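Long-range contact in 336aa long hypothetical dTDP-glucose 4,6-dehydratase (Pyrococcus horikoshii, PDB 2HUN), which binds NAD and probably acts as a dTDP-glucose 4,6-dehydratase, a lyase built on a Rossmann fold: residues 183-197 / 307-321. Numbering follows the deposited sequence.
Sequences GPYQFPEKLIPKTII and TIDWYLKNEWWWKPL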
loop_
_atom_site.group_PDB
_atom_site.type_symbol
_atom_site.label_atom_id
_atom_site.label_comp_id
_atom_site.label_asym_id
_atom_site.label_seq_id
_atom_site.Cartn_x
_atom_site.Cartn_y
_atom_site.Cartn_z
ATOM N N GLY A 183 22.017 -15.830 8.423
ATOM C CA GLY A 183 22.706 -16.933 7.786
ATOM C C GLY A 183 23.821 -16.421 6.895
ATOM O O GLY A 183 24.202 -15.249 6.990
ATOM N N PRO A 184 24.354 -17.270 6.001
ATOM C CA PRO A 184 25.442 -16.889 5.091
ATOM C C PRO A 184 25.162 -15.639 4.264
ATOM O O PRO A 184 24.022 -15.374 3.875
ATOM C CB PRO A 184 25.602 -18.127 4.209
ATOM C CG PRO A 184 25.183 -19.254 5.130
ATOM C CD PRO A 184 23.964 -18.678 5.796
ATOM N N TYR A 185 26.212 -14.868 4.009
ATOM C CA TYR A 185 26.113 -13.666 3.190
ATOM C C TYR A 185 25.376 -12.451 3.756
ATOM O O TYR A 185 25.043 -11.532 3.008
ATOM C CB TYR A 185 25.518 -14.031 1.831
ATOM C CG TYR A 185 26.317 -15.082 1.090
ATOM C CD1 TYR A 185 27.534 -14.763 0.480
ATOM C CD2 TYR A 185 25.867 -16.403 1.014
ATOM C CE1 TYR A 185 28.284 -15.735 -0.192
ATOM C CE2 TYR A 185 26.607 -17.382 0.350
ATOM C CZ TYR A 185 27.813 -17.041 -0.252
ATOM O OH TYR A 185 28.530 -18.005 -0.928
ATOM N N GLN A 186 25.106 -12.435 5.058
ATOM C CA GLN A 186 24.455 -11.271 5.658
ATOM C C GLN A 186 25.565 -10.279 6.020
ATOM O O GLN A 186 26.589 -10.682 6.573
ATOM C CB GLN A 186 23.687 -11.663 6.920
ATOM C CG GLN A 186 22.966 -10.496 7.590
ATOM C CD GLN A 186 21.995 -10.949 8.676
ATOM O OE1 GLN A 186 22.358 -11.719 9.563
ATOM N NE2 GLN A 186 20.757 -10.462 8.608
ATOM N N PHE A 187 25.377 -8.995 5.719
ATOM C CA PHE A 187 26.404 -7.998 6.031
ATOM C C PHE A 187 26.753 -7.970 7.525
ATOM O O PHE A 187 25.874 -8.071 8.378
ATOM C CB PHE A 187 25.975 -6.619 5.530
ATOM C CG PHE A 187 26.396 -6.345 4.111
ATOM C CD1 PHE A 187 26.257 -7.322 3.130
ATOM C CD2 PHE A 187 26.935 -5.114 3.756
ATOM C CE1 PHE A 187 26.652 -7.075 1.810
ATOM C CE2 PHE A 187 27.333 -4.854 2.441
ATOM C CZ PHE A 187 27.190 -5.837 1.466
ATOM N N PRO A 188 28.053 -7.830 7.845
ATOM C CA PRO A 188 28.677 -7.791 9.175
ATOM C C PRO A 188 28.092 -6.937 10.296
ATOM O O PRO A 188 28.251 -7.288 11.469
ATOM C CB PRO A 188 30.123 -7.416 8.861
ATOM C CG PRO A 188 29.992 -6.585 7.639
ATOM C CD PRO A 188 29.027 -7.404 6.823
ATOM N N GLU A 189 27.424 -5.836 9.978
ATOM C CA GLU A 189 26.872 -5.024 11.054
ATOM C C GLU A 189 25.525 -5.502 11.585
ATOM O O GLU A 189 25.025 -4.960 12.566
ATOM C CB GLU A 189 26.774 -3.553 10.644
ATOM C CG GLU A 189 25.776 -3.253 9.544
ATOM C CD GLU A 189 26.316 -3.572 8.169
ATOM O OE1 GLU A 189 27.547 -3.487 7.977
ATOM O OE2 GLU A 189 25.506 -3.888 7.279
ATOM N N LYS A 190 24.931 -6.507 10.943
ATOM C CA LYS A 190 23.658 -7.035 11.425
ATOM C C LYS A 190 23.969 -7.810 12.703
ATOM O O LYS A 190 25.025 -8.418 12.814
ATOM C CB LYS A 190 23.015 -7.963 10.386
ATOM C CG LYS A 190 22.505 -7.273 9.119
ATOM C CD LYS A 190 21.353 -6.327 9.423
ATOM C CE LYS A 190 20.799 -5.696 8.146
ATOM N NZ LYS A 190 19.633 -4.810 8.428
ATOM N N LEU A 191 23.050 -7.778 13.659
ATOM C CA LEU A 191 23.226 -8.438 14.951
ATOM C C LEU A 191 24.001 -9.752 15.046
ATOM O O LEU A 191 25.034 -9.822 15.715
ATOM C CB LEU A 191 21.862 -8.683 15.603
ATOM C CG LEU A 191 21.931 -9.348 16.987
ATOM C CD1 LEU A 191 22.536 -8.375 17.992
ATOM C CD2 LEU A 191 20.536 -9.785 17.438
ATOM N N ILE A 192 23.493 -10.795 14.397
ATOM C CA ILE A 192 24.115 -12.115 14.455
ATOM C C ILE A 192 25.524 -12.154 13.855
ATOM O O ILE A 192 26.441 -12.708 14.460
ATOM C CB ILE A 192 23.186 -13.173 13.806
ATOM C CG1 ILE A 192 21.914 -13.296 14.658
ATOM C CG2 ILE A 192 23.880 -14.518 13.711
ATOM C CD1 ILE A 192 20.831 -14.179 14.067
ATOM N N PRO A 193 25.720 -11.566 12.664
ATOM C CA PRO A 193 27.066 -11.583 12.081
ATOM C C PRO A 193 28.039 -10.780 12.948
ATOM O O PRO A 193 29.145 -11.230 13.240
ATOM C CB PRO A 193 26.860 -10.939 10.712
ATOM C CG PRO A 193 25.451 -11.326 10.371
ATOM C CD PRO A 193 24.733 -11.084 11.684
ATOM N N LYS A 194 27.617 -9.584 13.351
ATOM C CA LYS A 194 28.447 -8.725 14.182
ATOM C C LYS A 194 28.865 -9.457 15.453
ATOM O O LYS A 194 30.033 -9.414 15.847
ATOM C CB LYS A 194 27.686 -7.452 14.559
ATOM C CG LYS A 194 28.485 -6.481 15.421
ATOM C CD LYS A 194 27.620 -5.335 15.951
ATOM C CE LYS A 194 26.435 -5.859 16.765
ATOM N NZ LYS A 194 26.825 -6.847 17.832
ATOM N N THR A 195 27.912 -10.129 16.091
ATOM C CA THR A 195 28.197 -10.862 17.317
ATOM C C THR A 195 29.232 -11.967 17.105
ATOM O O THR A 195 30.175 -12.092 17.886
ATOM C CB THR A 195 26.915 -11.487 17.907
ATOM O OG1 THR A 195 25.965 -10.452 18.191
ATOM C CG2 THR A 195 27.229 -12.237 19.198
ATOM N N ILE A 196 29.058 -12.767 16.056
ATOM C CA ILE A 196 29.990 -13.854 15.764
ATOM C C ILE A 196 31.394 -13.311 15.510
ATOM O O ILE A 196 32.369 -13.773 16.107
ATOM C CB ILE A 196 29.544 -14.655 14.524
ATOM C CG1 ILE A 196 28.218 -15.367 14.808
ATOM C CG2 ILE A 196 30.615 -15.668 14.147
ATOM C CD1 ILE A 196 27.570 -15.951 13.578
ATOM N N ILE A 197 31.488 -12.332 14.616
ATOM C CA ILE A 197 32.761 -11.714 14.276
ATOM C C ILE A 197 33.481 -11.150 15.505
ATOM O O ILE A 197 34.632 -11.504 15.781
ATOM C CB ILE A 197 32.552 -10.585 13.243
ATOM C CG1 ILE A 197 32.150 -11.196 11.895
ATOM C CG2 ILE A 197 33.818 -9.744 13.113
ATOM C CD1 ILE A 197 31.763 -10.181 10.841
ATOM N N THR A 307 25.486 -20.817 10.861
ATOM C CA THR A 307 25.864 -19.439 10.596
ATOM C C THR A 307 27.240 -19.145 11.201
ATOM O O THR A 307 28.051 -18.431 10.605
ATOM C CB THR A 307 24.805 -18.467 11.161
ATOM O OG1 THR A 307 23.538 -18.748 10.545
ATOM C CG2 THR A 307 25.191 -17.020 10.872
ATOM N N ILE A 308 27.500 -19.706 12.380
ATOM C CA ILE A 308 28.789 -19.525 13.041
ATOM C C ILE A 308 29.879 -20.145 12.165
ATOM O O ILE A 308 30.876 -19.495 11.849
ATOM C CB ILE A 308 28.809 -20.203 14.437
ATOM C CG1 ILE A 308 27.885 -19.442 15.396
ATOM C CG2 ILE A 308 30.242 -20.257 14.977
ATOM C CD1 ILE A 308 27.611 -20.154 16.709
ATOM N N ASP A 309 29.673 -21.399 11.763
ATOM C CA ASP A 309 30.637 -22.099 10.921
ATOM C C ASP A 309 30.934 -21.338 9.630
ATOM O O ASP A 309 32.091 -21.211 9.237
ATOM C CB ASP A 309 30.128 -23.498 10.562
ATOM C CG ASP A 309 29.966 -24.393 11.776
ATOM O OD1 ASP A 309 30.250 -23.936 12.902
ATOM O OD2 ASP A 309 29.553 -25.557 11.599
ATOM N N TRP A 310 29.893 -20.834 8.973
ATOM C CA TRP A 310 30.076 -20.109 7.719
ATOM C C TRP A 310 30.949 -18.865 7.860
ATOM O O TRP A 310 31.858 -18.651 7.059
ATOM C CB TRP A 310 28.728 -19.691 7.122
ATOM C CG TRP A 310 28.854 -19.196 5.708
ATOM C CD1 TRP A 310 28.825 -19.953 4.574
ATOM C CD2 TRP A 310 29.100 -17.848 5.282
ATOM N NE1 TRP A 310 29.039 -19.163 3.468
ATOM C CE2 TRP A 310 29.213 -17.867 3.875
ATOM C CE3 TRP A 310 29.238 -16.626 5.953
ATOM C CZ2 TRP A 310 29.457 -16.711 3.123
ATOM C CZ3 TRP A 310 29.481 -15.474 5.208
ATOM C CH2 TRP A 310 29.589 -15.527 3.804
ATOM N N TYR A 311 30.667 -18.041 8.865
ATOM C CA TYR A 311 31.430 -16.816 9.070
ATOM C C TYR A 311 32.870 -17.050 9.492
ATOM O O TYR A 311 33.757 -16.261 9.154
ATOM C CB TYR A 311 30.735 -15.904 10.088
ATOM C CG TYR A 311 29.625 -15.094 9.464
ATOM C CD1 TYR A 311 28.353 -15.635 9.300
ATOM C CD2 TYR A 311 29.874 -13.824 8.944
ATOM C CE1 TYR A 311 27.356 -14.935 8.628
ATOM C CE2 TYR A 311 28.887 -13.117 8.265
ATOM C CZ TYR A 311 27.630 -13.682 8.109
ATOM O OH TYR A 311 26.659 -13.015 7.403
ATOM N N LEU A 312 33.113 -18.128 10.226
ATOM C CA LEU A 312 34.469 -18.410 10.656
ATOM C C LEU A 312 35.311 -18.897 9.467
ATOM O O LEU A 312 36.487 -18.549 9.357
ATOM C CB LEU A 312 34.454 -19.429 11.803
ATOM C CG LEU A 312 33.805 -18.878 13.079
ATOM C CD1 LEU A 312 33.843 -19.915 14.189
ATOM C CD2 LEU A 312 34.537 -17.611 13.508
ATOM N N LYS A 313 34.690 -19.651 8.551
ATOM C CA LYS A 313 35.376 -20.179 7.364
ATOM C C LYS A 313 35.355 -19.252 6.152
ATOM O O LYS A 313 35.956 -19.553 5.121
ATOM C CB LYS A 313 34.756 -21.518 6.938
ATOM C CG LYS A 313 35.208 -22.004 5.552
ATOM C CD LYS A 313 34.142 -22.841 4.857
ATOM C CE LYS A 313 34.530 -23.111 3.406
ATOM N NZ LYS A 313 35.366 -22.015 2.814
ATOM N N ASN A 314 34.662 -18.130 6.250
ATOM C CA ASN A 314 34.597 -17.247 5.101
ATOM C C ASN A 314 35.010 -15.837 5.447
ATOM O O ASN A 314 34.378 -14.865 5.029
ATOM C CB ASN A 314 33.185 -17.278 4.515
ATOM C CG ASN A 314 32.922 -18.541 3.714
ATOM O OD1 ASN A 314 33.377 -18.668 2.577
ATOM N ND2 ASN A 314 32.202 -19.493 4.312
ATOM N N GLU A 315 36.094 -15.735 6.205
ATOM C CA GLU A 315 36.607 -14.437 6.602
ATOM C C GLU A 315 36.895 -13.612 5.353
ATOM O O GLU A 315 36.846 -12.388 5.385
ATOM C CB GLU A 315 37.880 -14.607 7.447
ATOM C CG GLU A 315 38.511 -13.292 7.886
ATOM C CD GLU A 315 39.521 -13.463 9.013
ATOM O OE1 GLU A 315 39.568 -14.548 9.632
ATOM O OE2 GLU A 315 40.262 -12.498 9.283
ATOM N N TRP A 316 37.174 -14.290 4.247
ATOM C CA TRP A 316 37.464 -13.604 2.989
ATOM C C TRP A 316 36.286 -12.733 2.549
ATOM O O TRP A 316 36.476 -11.662 1.963
ATOM C CB TRP A 316 37.767 -14.615 1.881
ATOM C CG TRP A 316 36.567 -15.383 1.411
ATOM C CD1 TRP A 316 36.067 -16.543 1.938
ATOM C CD2 TRP A 316 35.702 -15.029 0.327
ATOM N NE1 TRP A 316 34.944 -16.934 1.243
ATOM C CE2 TRP A 316 34.698 -16.020 0.250
ATOM C CE3 TRP A 316 35.677 -13.964 -0.587
ATOM C CZ2 TRP A 316 33.678 -15.980 -0.709
ATOM C CZ3 TRP A 316 34.662 -13.924 -1.539
ATOM C CH2 TRP A 316 33.678 -14.926 -1.591
ATOM N N TRP A 317 35.073 -13.197 2.851
ATOM C CA TRP A 317 33.857 -12.486 2.462
ATOM C C TRP A 317 33.496 -11.268 3.327
ATOM O O TRP A 317 33.313 -10.174 2.795
ATOM C CB TRP A 317 32.665 -13.462 2.432
ATOM C CG TRP A 317 31.395 -12.842 1.901
ATOM C CD1 TRP A 317 31.015 -12.733 0.590
ATOM C CD2 TRP A 317 30.385 -12.180 2.668
ATOM N NE1 TRP A 317 29.827 -12.039 0.495
ATOM C CE2 TRP A 317 29.420 -11.688 1.757
ATOM C CE3 TRP A 317 30.202 -11.950 4.039
ATOM C CZ2 TRP A 317 28.286 -10.979 2.174
ATOM C CZ3 TRP A 317 29.077 -11.243 4.454
ATOM C CH2 TRP A 317 28.132 -10.767 3.521
ATOM N N TRP A 318 33.411 -11.448 4.646
ATOM C CA TRP A 318 33.024 -10.348 5.536
ATOM C C TRP A 318 34.106 -9.336 5.893
ATOM O O TRP A 318 33.819 -8.173 6.183
ATOM C CB TRP A 318 32.431 -10.894 6.843
ATOM C CG TRP A 318 33.299 -11.866 7.615
ATOM C CD1 TRP A 318 33.222 -13.231 7.590
ATOM C CD2 TRP A 318 34.284 -11.541 8.618
ATOM N NE1 TRP A 318 34.073 -13.782 8.514
ATOM C CE2 TRP A 318 34.738 -12.775 9.154
ATOM C CE3 TRP A 318 34.813 -10.346 9.106
ATOM C CZ2 TRP A 318 35.709 -12.826 10.163
ATOM C CZ3 TRP A 318 35.772 -10.404 10.109
ATOM C CH2 TRP A 318 36.209 -11.635 10.628
ATOM N N LYS A 319 35.346 -9.799 5.894
ATOM C CA LYS A 319 36.492 -8.979 6.225
ATOM C C LYS A 319 36.537 -7.643 5.463
ATOM O O LYS A 319 36.694 -6.588 6.063
ATOM C CB LYS A 319 37.752 -9.802 5.962
ATOM C CG LYS A 319 39.015 -9.146 6.427
ATOM C CD LYS A 319 38.854 -8.666 7.850
ATOM C CE LYS A 319 40.167 -8.101 8.330
ATOM N NZ LYS A 319 39.936 -6.991 9.306
ATOM N N PRO A 320 36.406 -7.668 4.129
ATOM C CA PRO A 320 36.431 -6.427 3.343
ATOM C C PRO A 320 35.267 -5.505 3.706
ATOM O O PRO A 320 35.325 -4.295 3.490
ATOM C CB PRO A 320 36.306 -6.922 1.902
ATOM C CG PRO A 320 36.854 -8.306 1.961
ATOM C CD PRO A 320 36.324 -8.844 3.249
ATOM N N LEU A 321 34.215 -6.086 4.273
ATOM C CA LEU A 321 33.027 -5.317 4.625
ATOM C C LEU A 321 33.021 -4.659 6.002
ATOM O O LEU A 321 32.297 -3.684 6.213
ATOM C CB LEU A 321 31.781 -6.199 4.478
ATOM C CG LEU A 321 31.580 -6.836 3.097
ATOM C CD1 LEU A 321 30.327 -7.712 3.115
ATOM C CD2 LEU A 321 31.474 -5.746 2.033
HETATM O O HOH W 1 28.880 -20.252 0.524
#
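Pro184 CB sits over the face of the Trp310 indole, 3.5 Å from the centroid of the five-membered ring and almost on its normal, with CG beside it, a CH-pi contact made at the second position of the type II turn Gly183-Gln186. At Tyr185 the CZ2 edge of Trp310 stands over the centre of the ring, whose own edge points at the face of Trp317 with the planes at 90°; Trp317 NE1 is hydrogen-bonded to Asn46 OD1. A water joins Tyr185 OH, at 2.7 Å, to Trp310 NE1, which donates to it. With CG anti to the backbone N (chi1 -168°), Trp310 places its indole against Pro184 and Tyr185; with an alanine in its place, both would probably lose this cover and the water its indole donor. Gln186, whose side chain lies near Phe14 and the bound NAD, accepts a hydrogen bond from Tyr311 OH at its carbonyl O, modelled doubtfully short. Leu321 CD1 sits over the centre of the Phe187 ring, and Pro188 CG meets Leu321 CB at 3.7 Å. In helix 191-200, Pro193 CB and CG meet Tyr311 at CE2, CZ and OH, Ile196 CD1 reaches Ile308 CG1 at 3.9 Å, and Ile197 CG1 and CD1 lie over one face of Trp318, whose NE1 donates to Tyr311 O. So largely buried and mainly apolar an interface is consistent with C-terminal helices held firmly against the turn near NAD.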